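Local structure of ParA (Salmonella enterica subsp. enterica serovar Newport str. SL317, 3EZF) at residues A[231-236]-A[262-267]. The protein probably binds and hydrolyses ATP for plasmid partition and, with ADP as mediator, regulates transcription through a winged-helix DNA-binding domain. Sequence-based numbering, arbitrary orientation.
Sequences NQYEIL and FLLNGL. Unlike the reference sequence in segment 231-236: Asn231 (reference Lys), Gln232 (reference Pro), Tyr233 (reference Ser), Ile235 (reference Val).
Asn265 joins helix 261-267 to the turn that leads into helix 235-241, using both ends of its carboxamide on main-chain atoms. Its ND2 donates to Gln232 O over 2.7 Å; the donor lies in the carbonyl plane, although the N-H...O angle of 140° leaves the bond bent. The same nitrogen also serves Pro261 O, one turn back along its own helix, while Gln232 O accepts a second bond from the indole of Trp219. On the other end of the amide, OD1 receives Leu236 N at 3.2 Å. That bond is nearly straight at the hydrogen (175°), yet the nitrogen stands above the carbonyl plane. Glu234 is the N-cap of helix 235-241, so OD1 meets an amide of the first turn, where no earlier helical carbonyl is available. Asparagine suits the place because one short side chain offers a donor to the turn and an acceptor to the helix start. A water within hydrogen-bonding distance of Tyr233 O (3.1 Å) and Asn265 O (3.0 Å) probably bridges the backbones.

Beyond the polar centre, Leu264 CG sits over one face of the Tyr233 ring in a CH-pi contact, 3.9 Å from the centroid; Gln232 CG covers the opposite face. With CG anti to its carbonyl carbon (chi1 -60°), Tyr233 lies alongside Leu264, and Leu301 of helix 294-303 touches both. Leu236 CD1 packs on the backbone of helix 261-267, 3.7 Å from Gly266 CA. In this P-loop NTPase domain, a buried amide thus ties the start of helix 235-241 and the preceding turn to helix 261-267 through main-chain groups.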
loop_
_atom_site.group_PDB
_atom_site.type_symbol
_atom_site.label_atom_id
_atom_site.label_comp_id
_atom_site.label_asym_id
_atom_site.label_seq_id
_atom_site.Cartn_x
_atom_site.Cartn_y
_atom_site.Cartn_z
ATOM N N ASN A 231 -22.439 -16.379 -10.377
ATOM C CA ASN A 231 -21.069 -16.864 -10.235
ATOM C C ASN A 231 -20.225 -15.737 -9.660
ATOM O O ASN A 231 -20.035 -14.713 -10.302
ATOM C CB ASN A 231 -20.516 -17.274 -11.596
ATOM C CG ASN A 231 -19.106 -17.810 -11.507
ATOM O OD1 ASN A 231 -18.810 -18.894 -12.011
ATOM N ND2 ASN A 231 -18.224 -17.055 -10.861
ATOM N N GLN A 232 -19.694 -15.936 -8.465
ATOM C CA GLN A 232 -18.918 -14.897 -7.805
ATOM C C GLN A 232 -17.761 -14.311 -8.578
ATOM O O GLN A 232 -17.293 -13.235 -8.239
ATOM C CB GLN A 232 -18.383 -15.400 -6.467
ATOM C CG GLN A 232 -17.393 -16.526 -6.604
ATOM C CD GLN A 232 -16.877 -16.994 -5.280
ATOM O OE1 GLN A 232 -16.497 -18.153 -5.144
ATOM N NE2 GLN A 232 -16.848 -16.094 -4.290
ATOM N N TYR A 233 -17.289 -15.003 -9.605
ATOM C CA TYR A 233 -16.143 -14.500 -10.361
ATOM C C TYR A 233 -16.472 -13.966 -11.752
ATOM O O TYR A 233 -15.579 -13.713 -12.552
ATOM C CB TYR A 233 -15.053 -15.590 -10.446
ATOM C CG TYR A 233 -14.537 -16.033 -9.085
ATOM C CD1 TYR A 233 -14.349 -17.386 -8.790
ATOM C CD2 TYR A 233 -14.251 -15.094 -8.084
ATOM C CE1 TYR A 233 -13.894 -17.791 -7.537
ATOM C CE2 TYR A 233 -13.792 -15.491 -6.826
ATOM C CZ TYR A 233 -13.617 -16.840 -6.558
ATOM O OH TYR A 233 -13.171 -17.233 -5.312
ATOM N N GLU A 234 -17.755 -13.783 -12.038
ATOM C CA GLU A 234 -18.169 -13.264 -13.332
ATOM C C GLU A 234 -19.009 -12.014 -13.150
ATOM O O GLU A 234 -19.515 -11.463 -14.127
ATOM C CB GLU A 234 -18.990 -14.295 -14.103
ATOM C CG GLU A 234 -18.289 -15.615 -14.360
ATOM C CD GLU A 234 -19.111 -16.571 -15.237
ATOM O OE1 GLU A 234 -20.332 -16.356 -15.388
ATOM O OE2 GLU A 234 -18.539 -17.548 -15.772
ATOM N N ILE A 235 -19.164 -11.565 -11.905
ATOM C CA ILE A 235 -19.966 -10.375 -11.631
ATOM C C ILE A 235 -19.429 -9.127 -12.325
ATOM O O ILE A 235 -20.186 -8.402 -12.953
ATOM C CB ILE A 235 -20.061 -10.059 -10.125
ATOM C CG1 ILE A 235 -20.353 -11.326 -9.316
ATOM C CG2 ILE A 235 -21.164 -9.040 -9.904
ATOM C CD1 ILE A 235 -21.587 -12.076 -9.772
ATOM N N LEU A 236 -18.124 -8.884 -12.208
ATOM C CA LEU A 236 -17.496 -7.708 -12.826
ATOM C C LEU A 236 -17.828 -7.582 -14.317
ATOM O O LEU A 236 -18.136 -6.503 -14.783
ATOM C CB LEU A 236 -15.961 -7.748 -12.648
ATOM C CG LEU A 236 -15.141 -6.444 -12.674
ATOM C CD1 LEU A 236 -13.712 -6.779 -13.036
ATOM C CD2 LEU A 236 -15.681 -5.456 -13.666
ATOM N N PHE A 262 -11.898 -9.828 -5.713
ATOM C CA PHE A 262 -11.733 -8.716 -6.642
ATOM C C PHE A 262 -10.710 -9.067 -7.711
ATOM O O PHE A 262 -10.956 -8.840 -8.898
ATOM C CB PHE A 262 -11.312 -7.439 -5.898
ATOM C CG PHE A 262 -12.374 -6.895 -4.961
ATOM C CD1 PHE A 262 -12.096 -5.823 -4.119
ATOM C CD2 PHE A 262 -13.647 -7.463 -4.913
ATOM C CE1 PHE A 262 -13.064 -5.328 -3.251
ATOM C CE2 PHE A 262 -14.620 -6.970 -4.044
ATOM C CZ PHE A 262 -14.321 -5.904 -3.212
ATOM N N LEU A 263 -9.567 -9.617 -7.292
ATOM C CA LEU A 263 -8.504 -10.032 -8.219
ATOM C C LEU A 263 -9.077 -11.029 -9.232
ATOM O O LEU A 263 -8.923 -10.866 -10.443
ATOM C CB LEU A 263 -7.379 -10.724 -7.458
ATOM C CG LEU A 263 -5.923 -10.538 -7.889
ATOM C CD1 LEU A 263 -5.765 -10.735 -9.376
ATOM C CD2 LEU A 263 -5.484 -9.146 -7.489
ATOM N N LEU A 264 -9.732 -12.062 -8.703
ATOM C CA LEU A 264 -10.356 -13.114 -9.498
ATOM C C LEU A 264 -11.364 -12.537 -10.502
ATOM O O LEU A 264 -11.369 -12.912 -11.676
ATOM C CB LEU A 264 -11.056 -14.123 -8.575
ATOM C CG LEU A 264 -10.317 -15.282 -7.880
ATOM C CD1 LEU A 264 -10.115 -16.401 -8.859
ATOM C CD2 LEU A 264 -9.000 -14.830 -7.316
ATOM N N ASN A 265 -12.221 -11.630 -10.044
ATOM C CA ASN A 265 -13.199 -11.012 -10.927
ATOM C C ASN A 265 -12.452 -10.215 -11.981
ATOM O O ASN A 265 -12.831 -10.235 -13.153
ATOM C CB ASN A 265 -14.148 -10.103 -10.141
ATOM C CG ASN A 265 -15.470 -10.779 -9.823
ATOM O OD1 ASN A 265 -16.288 -11.029 -10.706
ATOM N ND2 ASN A 265 -15.679 -11.082 -8.560
ATOM N N GLY A 266 -11.392 -9.519 -11.575
ATOM C CA GLY A 266 -10.618 -8.760 -12.539
ATOM C C GLY A 266 -10.049 -9.641 -13.648
ATOM O O GLY A 266 -10.321 -9.424 -14.822
ATOM N N LEU A 267 -9.248 -10.632 -13.278
ATOM C CA LEU A 267 -8.662 -11.531 -14.257
ATOM C C LEU A 267 -9.716 -12.185 -15.123
ATOM O O LEU A 267 -9.480 -12.444 -16.303
ATOM C CB LEU A 267 -7.883 -12.647 -13.567
ATOM C CG LEU A 267 -6.541 -12.336 -12.930
ATOM C CD1 LEU A 267 -5.934 -13.623 -12.465
ATOM C CD2 LEU A 267 -5.626 -11.665 -13.936
HETATM O O HOH W 1 -15.642 -10.940 -13.896
#